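Local coordinates for phenol hydroxylase component phL (Pseudomonas stutzeri, PDB 3U52), which is probably the non-catalytic beta subunit of a multicomponent phenol hydroxylase, a bacterial enzyme system that oxidises phenol to catechol, at residues E259-T264 / S318-K323; G82-N87 / H153-M158; L119-V124 / K186-D191; R169-I174 / G179-E184. All coordinates share one frame; numbering follows the deposited sequence.

In the fold
Along the chain, helix 81-105 comes first and is joined at 82-87 to 153-158 of helix 147-175 by interaction 2. Before that loop closes, helix 113-122 has supplied 119-124, which meets 186-191 of helix 180-191 in interaction 3, and the loops of interactions 2 and 3 therefore cross. Interaction 4, which closes the short connection between helix 147-175 and helix 180-191, is nested inside the loop of interaction 3 and touches it, with centres about 10 Å apart. Interaction 1 follows in series, binding helix 251-274 to helix 307-322 on the opposite side of the chain's centre from interaction 4. Interactions 1 and 2 touch where Trp263 packs on Thr156.

Interaction 1: residues E259-T264 / S318-K323; sequences ESLRWT and SARLKK
Thr264 OG1 lies between two polar partners, of which only one makes a hydrogen bond within these segments. It donates to Ser260 O at 3.1 Å, one turn back in its own helix, and the same carbonyl also accepts from Thr264 N. The donor stands 34° out of the carbonyl plane, with a C=O...donor angle of 125°. OG1 also approaches Arg320 NH2 to 2.7 Å, but the angle is too poor to count as a hydrogen bond. The evidence therefore supports a close polar contact at the edge of the guanidinium, near its plane, and nothing stronger.

Arg320 reaches this point on a chain extended from CG to NE, with CG anti to the backbone N (chi1 176°). That length spans a wide gap: the nearest alpha carbons, Leu261 CA and Arg320 CA, are 10.0 Å apart. Arg320 and Thr264 meet at about a right angle. The guanidinium is also covered on one face, where Leu261 CD1 comes within 3.3 Å of Arg320 NH1, displaced toward the rim of the group. A bound xenon lies about 7 Å from the Leu261 side chain. Outside the two segments, Asn265 OD1 accepts a hydrogen bond from Arg320 NE and helps to fix the rotation of the head group.

The contact thus joins helix 251-274 to the last turns of helix 307-322 through one long side chain. Ile220 of helix 211-240 packs on both Thr264 and Arg320, placing that helix alongside the junction.

Interaction 2: residues G82-N87 / H153-M158; sequences GAYVGN and HIYTGM
Tyr84 and Tyr155 form an offset stack: the ring centroids are 4.3 Å apart and the planes differ by 12°. The closest carbons are Tyr84 CD2 and Tyr155 CD2, at 3.6 Å. The side chains run past each other in opposite directions, each coming from its own helix. Tyr84 carries CG anti to the backbone N (chi1 163°), whereas CG of Tyr155 is anti to its carbonyl carbon; with these settings the two rings lie face on face.

Two CH-pi contacts extend the overlap beyond the rings. Tyr84 CB sits 4.0 Å from the centroid of the Tyr155 ring, only 4° off the normal, and Tyr155 CB lies at the same distance from the centroid of the Tyr84 ring. One face of each ring is thus covered by the partner's ring and methylene together.

The remaining contacts surround the Tyr84 hydroxyl. Tyr84 OH lies 3.4 Å from Tyr155 O without bonding to it, and Met158 CB is 3.8 Å from Tyr84 OH. The Tyr84 hydroxyl is instead hydrogen-bonded with Asp159 OD1 and with an aromatic side chain of another protein chain.

That chain packs on both tyrosines, so the buried stack belongs to a subunit interface as well as joining helix 81-105 to helix 147-175. Phe79, from a loop, touches both rings' residues, and helices 126-143 and 251-274 cover other sides of segment 153-158.

Interaction 3: residues L119-V124 / K186-D191; sequences LLRLLV and KAYWMD
Tyr188 holds CG anti to its carbonyl carbon (chi1 -61°), which brings its ring up against Leu120 and Arg121 of helix 113-122. In Arg121 the first torsion matters beyond the contact: CG is anti to the backbone N (chi1 177°), and from CB the chain runs on extended to NE, toward Asp192. The setting is an all-helical bundle, consistent with the ferritin-like fold of this hydroxylase family, and the ring lies between helix 180-191 and the last turn of helix 113-122.

The main contact is a CH-pi interaction. Arg121 CB lies 4.1 Å from the centroid of the Tyr188 ring and 17° off its normal, hence over the face, though shifted toward the rim. The backbone is close as well: Arg121 CA approaches Tyr188 CD1 to 3.8 Å, and the two alpha carbons, Arg121 CA and Tyr188 CA, are 6.2 Å apart. Leu120 adds apolar contact through its CB, 4.1 Å from Tyr188 CE1.

The long end of the arginine does not serve the ring. Arg121 NE pairs with Asp192 OD2 in a salt bridge just past the second segment, so the aliphatic root packs on the tyrosine while the charge is answered at the end of the neighbouring helix. Tyr188 OH makes a hydrogen bond with Glu184 OE2, one turn earlier in its own helix, which helps to fix the phenol end.

Leu120 O, which also accepts a hydrogen bond from Ser185 OG, lies obliquely to the ring, 3.5 Å from Tyr188 CD1.

Interaction 4: residues R169-I174 / G179-E184; sequences RIALMI and GAALDE
Ala171 and Ala181 bring the two helices together, their alpha carbons 5.4 Å apart. Ala181 CB rests 3.3 Å from Ala171 O, and the methyl carbons, Ala171 CB and Ala181 CB, are 4.0 Å apart. Beside them Leu182 straddles two partners: its CD2 meets Leu172 CD2 at 3.6 Å, while its CD1 stands 3.3 Å from Ala171 CB. That last pair is tighter than usual for carbons, and because chi2 of Leu182 is eclipsed at 0°, the exact placing of this methyl is doubtful. Leu172 CD2 also packs on Gly179 N, at 3.6 Å.

Helix 147-175 and helix 180-191 are two consecutive helices of the bundle, joined by a short loop. The short axes approach to 8.1 Å and their directions differ by 122°, so the chain folds back without becoming fully antiparallel.

Gly179, the N-cap residue, takes a positive phi of 93°, a conformation readily open to glycine. Asp175, at the end of the first helix, receives a hydrogen bond from Ala181 N on OD2 and a weak one from Gly179 N on OD1. Farther out, Leu120 of helix 113-122 packs on both alanines, and Val124 touches Ala171.

Interaction 1: residues E259-T264 / S318-K323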
loop_
_atom_site.group_PDB
_atom_site.type_symbol
_atom_site.label_atom_id
_atom_site.label_comp_id
_atom_site.label_asym_id
_atom_site.label_seq_id
_atom_site.Cartn_x
_atom_site.Cartn_y
_atom_site.Cartn_z
ATOM N N GLU D 259 4.628 18.125 21.631
ATOM C CA GLU D 259 5.472 17.127 20.947
ATOM C C GLU D 259 6.928 17.609 20.813
ATOM O O GLU D 259 7.847 16.823 20.872
ATOM C CB GLU D 259 4.855 16.788 19.576
ATOM C CG GLU D 259 5.709 15.838 18.718
ATOM C CD GLU D 259 5.530 16.094 17.219
ATOM O OE1 GLU D 259 4.520 15.596 16.656
ATOM O OE2 GLU D 259 6.391 16.812 16.613
ATOM N N SER D 260 7.141 18.906 20.631
ATOM C CA SER D 260 8.470 19.415 20.328
ATOM C C SER D 260 9.379 19.394 21.551
ATOM O O SER D 260 10.586 19.278 21.450
ATOM C CB SER D 260 8.375 20.832 19.788
ATOM O OG SER D 260 8.145 21.727 20.860
ATOM N N LEU D 261 8.778 19.497 22.718
ATOM C CA LEU D 261 9.485 19.273 23.971
ATOM C C LEU D 261 10.185 17.914 24.018
ATOM O O LEU D 261 11.266 17.789 24.595
ATOM C CB LEU D 261 8.509 19.456 25.120
ATOM C CG LEU D 261 8.293 20.725 25.963
ATOM C CD1 LEU D 261 8.723 22.027 25.354
ATOM C CD2 LEU D 261 6.849 20.771 26.437
ATOM N N ARG D 262 9.629 16.888 23.376
ATOM C CA ARG D 262 10.300 15.583 23.393
ATOM C C ARG D 262 11.697 15.644 22.794
ATOM O O ARG D 262 12.666 15.229 23.437
ATOM C CB ARG D 262 9.441 14.500 22.714
ATOM C CG ARG D 262 8.109 14.257 23.461
ATOM C CD ARG D 262 7.403 13.057 22.893
ATOM N NE ARG D 262 8.114 11.815 23.191
ATOM C CZ ARG D 262 7.879 10.669 22.557
ATOM N NH1 ARG D 262 6.971 10.632 21.584
ATOM N NH2 ARG D 262 8.556 9.577 22.875
ATOM N N TRP D 263 11.838 16.180 21.586
ATOM C CA TRP D 263 13.136 16.102 20.954
ATOM C C TRP D 263 14.061 17.211 21.437
ATOM O O TRP D 263 15.252 16.983 21.511
ATOM C CB TRP D 263 13.020 16.102 19.430
ATOM C CG TRP D 263 12.630 17.419 18.786
ATOM C CD1 TRP D 263 11.358 17.828 18.458
ATOM C CD2 TRP D 263 13.511 18.465 18.320
ATOM N NE1 TRP D 263 11.393 19.061 17.875
ATOM C CE2 TRP D 263 12.695 19.480 17.767
ATOM C CE3 TRP D 263 14.911 18.651 18.334
ATOM C CZ2 TRP D 263 13.236 20.675 17.217
ATOM C CZ3 TRP D 263 15.449 19.815 17.796
ATOM C CH2 TRP D 263 14.616 20.820 17.255
ATOM N N THR D 264 13.531 18.415 21.719
ATOM C CA THR D 264 14.400 19.491 22.183
ATOM C C THR D 264 14.966 19.205 23.569
ATOM O O THR D 264 16.146 19.426 23.795
ATOM C CB THR D 264 13.768 20.883 22.155
ATOM O OG1 THR D 264 12.675 20.928 23.058
ATOM C CG2 THR D 264 13.290 21.285 20.750
ATOM N N SER D 318 12.816 28.030 33.480
ATOM C CA SER D 318 13.862 27.855 34.490
ATOM C C SER D 318 13.913 26.436 35.076
ATOM O O SER D 318 15.004 25.845 35.193
ATOM C CB SER D 318 13.692 28.863 35.621
ATOM O OG SER D 318 14.900 28.952 36.346
ATOM N N ALA D 319 12.731 25.922 35.436
ATOM C CA ALA D 319 12.550 24.566 35.980
ATOM C C ALA D 319 13.020 23.561 34.966
ATOM O O ALA D 319 13.711 22.599 35.312
ATOM C CB ALA D 319 11.089 24.302 36.320
ATOM N N ARG D 320 12.647 23.801 33.708
ATOM C CA ARG D 320 13.084 22.958 32.589
ATOM C C ARG D 320 14.616 22.954 32.455
ATOM O O ARG D 320 15.203 21.899 32.391
ATOM C CB ARG D 320 12.352 23.390 31.310
ATOM C CG ARG D 320 12.726 22.691 29.993
ATOM C CD ARG D 320 11.859 23.243 28.830
ATOM N NE ARG D 320 12.290 22.685 27.550
ATOM C CZ ARG D 320 11.905 23.134 26.358
ATOM N NH1 ARG D 320 11.075 24.163 26.271
ATOM N NH2 ARG D 320 12.365 22.542 25.258
ATOM N N LEU D 321 15.270 24.123 32.476
ATOM C CA LEU D 321 16.725 24.202 32.336
ATOM C C LEU D 321 17.489 23.515 33.483
ATOM O O LEU D 321 18.567 22.974 33.257
ATOM C CB LEU D 321 17.196 25.658 32.165
ATOM C CG LEU D 321 16.850 26.341 30.833
ATOM C CD1 LEU D 321 17.151 27.864 30.806
ATOM C CD2 LEU D 321 17.490 25.632 29.633
ATOM N N LYS D 322 16.920 23.539 34.693
ATOM C CA LYS D 322 17.486 22.841 35.862
ATOM C C LYS D 322 17.689 21.356 35.640
ATOM O O LYS D 322 18.655 20.799 36.145
ATOM C CB LYS D 322 16.650 23.067 37.121
ATOM C CG LYS D 322 17.103 24.300 37.889
ATOM C CD LYS D 322 16.154 24.670 39.037
ATOM C CE LYS D 322 16.609 25.974 39.665
ATOM N NZ LYS D 322 15.445 26.906 39.824
ATOM N N LYS D 323 16.815 20.725 34.860
ATOM C CA LYS D 323 17.004 19.325 34.453
ATOM C C LYS D 323 18.316 19.066 33.705
ATOM O O LYS D 323 18.839 17.947 33.743
ATOM C CB LYS D 323 15.844 18.851 33.571
ATOM C CG LYS D 323 14.530 18.622 34.321
ATOM C CD LYS D 323 13.396 18.232 33.323
ATOM C CE LYS D 323 12.243 17.423 34.005
ATOM N NZ LYS D 323 11.406 16.587 33.022
#

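Interaction 2: residues G82-N87 / H153-M158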
loop_
_atom_site.group_PDB
_atom_site.type_symbol
_atom_site.label_atom_id
_atom_site.label_comp_id
_atom_site.label_asym_id
_atom_site.label_seq_id
_atom_site.Cartn_x
_atom_site.Cartn_y
_atom_site.Cartn_z
ATOM N N GLY D 82 8.636 9.564 6.432
ATOM C CA GLY D 82 7.270 9.056 6.352
ATOM C C GLY D 82 6.530 9.143 7.684
ATOM O O GLY D 82 5.328 9.383 7.676
ATOM N N ALA D 83 7.216 8.993 8.814
ATOM C CA ALA D 83 6.549 9.080 10.151
ATOM C C ALA D 83 6.172 10.525 10.447
ATOM O O ALA D 83 5.094 10.849 10.976
ATOM C CB ALA D 83 7.427 8.541 11.218
ATOM N N TYR D 84 7.046 11.415 10.020
ATOM C CA TYR D 84 6.782 12.840 10.155
ATOM C C TYR D 84 5.564 13.283 9.352
ATOM O O TYR D 84 4.645 13.923 9.909
ATOM C CB TYR D 84 8.084 13.667 9.866
ATOM C CG TYR D 84 7.800 15.138 9.583
ATOM C CD1 TYR D 84 7.528 16.007 10.615
ATOM C CD2 TYR D 84 7.777 15.622 8.280
ATOM C CE1 TYR D 84 7.256 17.373 10.369
ATOM C CE2 TYR D 84 7.487 16.988 8.011
ATOM C CZ TYR D 84 7.241 17.843 9.080
ATOM O OH TYR D 84 6.944 19.195 8.865
ATOM N N VAL D 85 5.521 12.991 8.057
ATOM C CA VAL D 85 4.398 13.509 7.271
ATOM C C VAL D 85 3.090 12.787 7.683
ATOM O O VAL D 85 2.021 13.386 7.634
ATOM C CB VAL D 85 4.578 13.451 5.711
ATOM C CG1 VAL D 85 5.605 14.478 5.180
ATOM C CG2 VAL D 85 4.866 12.002 5.197
ATOM N N GLY D 86 3.191 11.519 8.071
ATOM C CA GLY D 86 2.019 10.758 8.506
ATOM C C GLY D 86 1.424 11.420 9.731
ATOM O O GLY D 86 0.216 11.635 9.805
ATOM N N ASN D 87 2.269 11.769 10.695
ATOM C CA ASN D 87 1.793 12.451 11.899
ATOM C C ASN D 87 1.223 13.826 11.565
ATOM O O ASN D 87 0.108 14.168 11.989
ATOM C CB ASN D 87 2.933 12.547 12.902
ATOM C CG ASN D 87 2.484 13.050 14.217
ATOM O OD1 ASN D 87 2.284 14.273 14.412
ATOM N ND2 ASN D 87 2.281 12.112 15.155
ATOM N N HIS D 153 15.758 19.414 12.621
ATOM C CA HIS D 153 15.641 20.842 12.276
ATOM C C HIS D 153 14.887 21.197 10.975
ATOM O O HIS D 153 14.154 22.182 10.952
ATOM C CB HIS D 153 17.029 21.505 12.353
ATOM C CG HIS D 153 17.550 21.554 13.740
ATOM N ND1 HIS D 153 18.281 20.528 14.292
ATOM C CD2 HIS D 153 17.418 22.492 14.709
ATOM C CE1 HIS D 153 18.585 20.832 15.541
ATOM N NE2 HIS D 153 18.084 22.019 15.816
ATOM N N ILE D 154 15.014 20.403 9.909
ATOM C CA ILE D 154 14.192 20.678 8.744
ATOM C C ILE D 154 12.694 20.419 9.062
ATOM O O ILE D 154 11.846 21.196 8.644
ATOM C CB ILE D 154 14.624 19.941 7.434
ATOM C CG1 ILE D 154 13.861 20.513 6.233
ATOM C CG2 ILE D 154 14.312 18.437 7.499
ATOM C CD1 ILE D 154 14.584 21.513 5.389
ATOM N N TYR D 155 12.383 19.348 9.795
ATOM C CA TYR D 155 10.978 19.065 10.181
ATOM C C TYR D 155 10.402 20.242 10.994
ATOM O O TYR D 155 9.317 20.746 10.710
ATOM C CB TYR D 155 10.898 17.768 11.013
ATOM C CG TYR D 155 11.317 16.518 10.247
ATOM C CD1 TYR D 155 11.790 15.396 10.909
ATOM C CD2 TYR D 155 11.205 16.462 8.836
ATOM C CE1 TYR D 155 12.190 14.248 10.190
ATOM C CE2 TYR D 155 11.595 15.319 8.123
ATOM C CZ TYR D 155 12.066 14.230 8.834
ATOM O OH TYR D 155 12.519 13.119 8.191
ATOM N N THR D 156 11.153 20.704 11.975
ATOM C CA THR D 156 10.668 21.810 12.807
ATOM C C THR D 156 10.552 23.140 12.009
ATOM O O THR D 156 9.584 23.891 12.196
ATOM C CB THR D 156 11.421 21.888 14.187
ATOM O OG1 THR D 156 10.538 22.451 15.191
ATOM C CG2 THR D 156 12.637 22.715 14.097
ATOM N N GLY D 157 11.493 23.412 11.107
ATOM C CA GLY D 157 11.411 24.625 10.263
ATOM C C GLY D 157 10.206 24.603 9.335
ATOM O O GLY D 157 9.557 25.632 9.111
ATOM N N MET D 158 9.895 23.433 8.784
ATOM C CA MET D 158 8.694 23.297 7.973
ATOM C C MET D 158 7.403 23.432 8.814
ATOM O O MET D 158 6.465 24.073 8.374
ATOM C CB MET D 158 8.737 22.006 7.127
ATOM C CG MET D 158 9.876 21.986 6.036
ATOM S SD MET D 158 10.254 23.615 5.264
ATOM C CE MET D 158 11.821 24.122 6.094
#

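Interaction 3: residues L119-V124 / K186-D191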
loop_
_atom_site.group_PDB
_atom_site.type_symbol
_atom_site.label_atom_id
_atom_site.label_comp_id
_atom_site.label_asym_id
_atom_site.label_seq_id
_atom_site.Cartn_x
_atom_site.Cartn_y
_atom_site.Cartn_z
ATOM N N LEU D 119 -6.726 40.883 17.859
ATOM C CA LEU D 119 -6.106 39.688 17.252
ATOM C C LEU D 119 -5.039 40.046 16.245
ATOM O O LEU D 119 -3.983 39.417 16.198
ATOM C CB LEU D 119 -7.153 38.808 16.591
ATOM C CG LEU D 119 -8.203 38.182 17.514
ATOM C CD1 LEU D 119 -9.154 37.347 16.699
ATOM C CD2 LEU D 119 -7.571 37.343 18.642
ATOM N N LEU D 120 -5.325 41.055 15.432
ATOM C CA LEU D 120 -4.377 41.522 14.431
ATOM C C LEU D 120 -3.119 42.097 15.076
ATOM O O LEU D 120 -2.038 42.118 14.464
ATOM C CB LEU D 120 -5.031 42.569 13.547
ATOM C CG LEU D 120 -6.170 42.045 12.685
ATOM C CD1 LEU D 120 -6.636 43.116 11.680
ATOM C CD2 LEU D 120 -5.719 40.734 11.986
ATOM N N ARG D 121 -3.272 42.573 16.312
ATOM C CA ARG D 121 -2.196 43.268 17.023
ATOM C C ARG D 121 -1.435 42.352 17.979
ATOM O O ARG D 121 -0.216 42.508 18.137
ATOM C CB ARG D 121 -2.731 44.520 17.771
ATOM C CG ARG D 121 -1.672 45.248 18.594
ATOM C CD ARG D 121 -2.182 46.594 19.140
ATOM N NE ARG D 121 -1.084 47.375 19.716
ATOM C CZ ARG D 121 -0.841 47.525 21.018
ATOM N NH1 ARG D 121 -1.640 46.983 21.944
ATOM N NH2 ARG D 121 0.197 48.265 21.393
ATOM N N LEU D 122 -2.131 41.410 18.612
ATOM C CA LEU D 122 -1.485 40.595 19.642
ATOM C C LEU D 122 -1.070 39.202 19.149
ATOM O O LEU D 122 -0.073 38.666 19.615
ATOM C CB LEU D 122 -2.404 40.464 20.855
ATOM C CG LEU D 122 -2.765 41.819 21.480
ATOM C CD1 LEU D 122 -3.759 41.614 22.616
ATOM C CD2 LEU D 122 -1.492 42.524 21.965
ATOM N N LEU D 123 -1.831 38.660 18.203
ATOM C CA LEU D 123 -1.686 37.255 17.743
ATOM C C LEU D 123 -1.091 37.146 16.344
ATOM O O LEU D 123 -0.066 36.500 16.145
ATOM C CB LEU D 123 -3.044 36.515 17.800
ATOM C CG LEU D 123 -2.973 35.012 17.435
ATOM C CD1 LEU D 123 -2.063 34.296 18.430
ATOM C CD2 LEU D 123 -4.345 34.404 17.431
ATOM N N VAL D 124 -1.712 37.780 15.366
ATOM C CA VAL D 124 -1.290 37.570 13.990
ATOM C C VAL D 124 0.192 37.913 13.700
ATOM O O VAL D 124 0.819 37.186 12.918
ATOM C CB VAL D 124 -2.319 38.162 12.953
ATOM C CG1 VAL D 124 -1.804 38.061 11.544
ATOM C CG2 VAL D 124 -3.685 37.423 13.099
ATOM N N LYS D 186 0.831 43.465 9.642
ATOM C CA LYS D 186 2.223 43.739 9.319
ATOM C C LYS D 186 2.661 45.155 9.734
ATOM O O LYS D 186 3.767 45.325 10.190
ATOM C CB LYS D 186 2.528 43.530 7.862
ATOM C CG LYS D 186 4.028 43.421 7.576
ATOM C CD LYS D 186 4.158 42.546 6.362
ATOM C CE LYS D 186 5.577 42.375 5.892
ATOM N NZ LYS D 186 5.501 41.822 4.481
ATOM N N ALA D 187 1.780 46.135 9.599
ATOM C CA ALA D 187 2.063 47.492 10.024
ATOM C C ALA D 187 2.321 47.538 11.522
ATOM O O ALA D 187 3.212 48.252 11.935
ATOM C CB ALA D 187 0.950 48.438 9.609
ATOM N N TYR D 188 1.609 46.741 12.334
ATOM C CA TYR D 188 1.940 46.624 13.786
ATOM C C TYR D 188 3.378 46.082 14.037
ATOM O O TYR D 188 4.146 46.640 14.809
ATOM C CB TYR D 188 0.899 45.769 14.553
ATOM C CG TYR D 188 -0.511 46.319 14.521
ATOM C CD1 TYR D 188 -1.579 45.543 14.091
ATOM C CD2 TYR D 188 -0.767 47.635 14.904
ATOM C CE1 TYR D 188 -2.874 46.049 14.050
ATOM C CE2 TYR D 188 -2.042 48.162 14.872
ATOM C CZ TYR D 188 -3.092 47.364 14.428
ATOM O OH TYR D 188 -4.346 47.911 14.382
ATOM N N TRP D 189 3.718 44.980 13.373
ATOM C CA TRP D 189 5.048 44.376 13.433
ATOM C C TRP D 189 6.144 45.403 13.137
ATOM O O TRP D 189 7.146 45.460 13.874
ATOM C CB TRP D 189 5.112 43.208 12.443
ATOM C CG TRP D 189 6.387 42.543 12.290
ATOM C CD1 TRP D 189 7.198 42.577 11.180
ATOM C CD2 TRP D 189 7.038 41.712 13.247
ATOM N NE1 TRP D 189 8.327 41.807 11.400
ATOM C CE2 TRP D 189 8.256 41.279 12.666
ATOM C CE3 TRP D 189 6.716 41.288 14.559
ATOM C CZ2 TRP D 189 9.127 40.403 13.323
ATOM C CZ3 TRP D 189 7.615 40.436 15.224
ATOM C CH2 TRP D 189 8.808 40.030 14.619
ATOM N N MET D 190 5.942 46.199 12.101
ATOM C CA MET D 190 6.966 47.138 11.592
ATOM C C MET D 190 7.065 48.452 12.414
ATOM O O MET D 190 8.177 48.961 12.655
ATOM C CB MET D 190 6.727 47.489 10.132
ATOM C CG MET D 190 6.970 46.346 9.108
ATOM S SD MET D 190 8.608 45.627 9.184
ATOM C CE MET D 190 9.614 46.899 8.385
ATOM N N ASP D 191 5.916 48.951 12.855
ATOM C CA ASP D 191 5.809 50.302 13.449
ATOM C C ASP D 191 5.257 50.428 14.870
ATOM O O ASP D 191 5.470 51.449 15.499
ATOM C CB ASP D 191 5.002 51.201 12.526
ATOM C CG ASP D 191 5.633 51.338 11.148
ATOM O OD1 ASP D 191 6.889 51.415 11.037
ATOM O OD2 ASP D 191 4.870 51.355 10.154
#

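Interaction 4: residues R169-I174 / G179-E184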
loop_
_atom_site.group_PDB
_atom_site.type_symbol
_atom_site.label_atom_id
_atom_site.label_comp_id
_atom_site.label_asym_id
_atom_site.label_seq_id
_atom_site.Cartn_x
_atom_site.Cartn_y
_atom_site.Cartn_z
ATOM N N ARG D 169 -3.992 32.737 8.068
ATOM C CA ARG D 169 -5.358 32.447 7.682
ATOM C C ARG D 169 -6.396 32.988 8.644
ATOM O O ARG D 169 -7.515 33.295 8.254
ATOM C CB ARG D 169 -5.539 30.942 7.546
ATOM C CG ARG D 169 -4.970 30.438 6.224
ATOM C CD ARG D 169 -5.893 29.363 5.774
ATOM N NE ARG D 169 -5.222 28.120 5.920
ATOM C CZ ARG D 169 -5.795 26.935 6.064
ATOM N NH1 ARG D 169 -7.119 26.777 6.176
ATOM N NH2 ARG D 169 -4.981 25.904 6.137
ATOM N N ILE D 170 -6.040 33.090 9.901
ATOM C CA ILE D 170 -6.920 33.752 10.860
ATOM C C ILE D 170 -7.180 35.183 10.381
ATOM O O ILE D 170 -8.323 35.655 10.369
ATOM C CB ILE D 170 -6.264 33.788 12.245
ATOM C CG1 ILE D 170 -6.216 32.362 12.832
ATOM C CG2 ILE D 170 -6.986 34.792 13.136
ATOM C CD1 ILE D 170 -5.643 32.292 14.211
ATOM N N ALA D 171 -6.127 35.873 9.947
ATOM C CA ALA D 171 -6.293 37.239 9.467
ATOM C C ALA D 171 -7.122 37.260 8.212
ATOM O O ALA D 171 -7.984 38.138 8.061
ATOM C CB ALA D 171 -4.965 37.883 9.239
ATOM N N LEU D 172 -6.887 36.293 7.312
ATOM C CA LEU D 172 -7.659 36.178 6.091
ATOM C C LEU D 172 -9.122 35.883 6.371
ATOM O O LEU D 172 -10.004 36.303 5.613
ATOM C CB LEU D 172 -7.071 35.108 5.158
ATOM C CG LEU D 172 -5.787 35.582 4.484
ATOM C CD1 LEU D 172 -5.153 34.485 3.617
ATOM C CD2 LEU D 172 -6.017 36.875 3.637
ATOM N N MET D 173 -9.376 35.154 7.448
ATOM C CA MET D 173 -10.731 34.895 7.853
ATOM C C MET D 173 -11.360 36.212 8.262
ATOM O O MET D 173 -12.460 36.502 7.853
ATOM C CB MET D 173 -10.773 33.908 9.025
ATOM C CG MET D 173 -12.086 33.209 9.085
ATOM S SD MET D 173 -12.186 31.988 10.377
ATOM C CE MET D 173 -10.836 30.892 9.932
ATOM N N ILE D 174 -10.648 37.011 9.064
ATOM C CA ILE D 174 -11.152 38.303 9.544
ATOM C C ILE D 174 -11.429 39.306 8.438
ATOM O O ILE D 174 -12.409 40.061 8.547
ATOM C CB ILE D 174 -10.192 38.932 10.578
ATOM C CG1 ILE D 174 -10.236 38.131 11.873
ATOM C CG2 ILE D 174 -10.521 40.421 10.794
ATOM C CD1 ILE D 174 -9.137 38.454 12.868
ATOM N N GLY D 179 -6.788 40.060 2.208
ATOM C CA GLY D 179 -5.402 40.443 2.526
ATOM C C GLY D 179 -5.267 41.719 3.345
ATOM O O GLY D 179 -4.204 41.981 3.900
ATOM N N ALA D 180 -6.355 42.500 3.440
ATOM C CA ALA D 180 -6.358 43.779 4.149
ATOM C C ALA D 180 -5.919 43.643 5.606
ATOM O O ALA D 180 -5.174 44.472 6.072
ATOM C CB ALA D 180 -7.760 44.436 4.080
ATOM N N ALA D 181 -6.363 42.588 6.298
ATOM C CA ALA D 181 -6.041 42.361 7.705
ATOM C C ALA D 181 -4.587 41.972 7.841
ATOM O O ALA D 181 -4.002 42.192 8.878
ATOM C CB ALA D 181 -6.941 41.278 8.341
ATOM N N LEU D 182 -4.001 41.395 6.794
ATOM C CA LEU D 182 -2.592 41.025 6.837
ATOM C C LEU D 182 -1.707 42.264 6.677
ATOM O O LEU D 182 -0.662 42.396 7.329
ATOM C CB LEU D 182 -2.286 40.036 5.742
ATOM C CG LEU D 182 -2.051 38.561 6.061
ATOM C CD1 LEU D 182 -2.121 38.116 7.505
ATOM C CD2 LEU D 182 -2.811 37.677 5.138
ATOM N N ASP D 183 -2.141 43.168 5.809
ATOM C CA ASP D 183 -1.505 44.502 5.675
ATOM C C ASP D 183 -1.483 45.243 7.017
ATOM O O ASP D 183 -0.459 45.775 7.435
ATOM C CB ASP D 183 -2.243 45.340 4.618
ATOM C CG ASP D 183 -2.107 44.781 3.204
ATOM O OD1 ASP D 183 -1.320 43.824 2.963
ATOM O OD2 ASP D 183 -2.764 45.328 2.275
ATOM N N GLU D 184 -2.622 45.260 7.697
ATOM C CA GLU D 184 -2.771 45.975 8.950
ATOM C C GLU D 184 -1.850 45.414 10.024
ATOM O O GLU D 184 -1.184 46.172 10.734
ATOM C CB GLU D 184 -4.233 45.918 9.393
ATOM C CG GLU D 184 -4.479 46.436 10.796
ATOM C CD GLU D 184 -5.962 46.520 11.161
ATOM O OE1 GLU D 184 -6.821 46.390 10.255
ATOM O OE2 GLU D 184 -6.259 46.707 12.365
#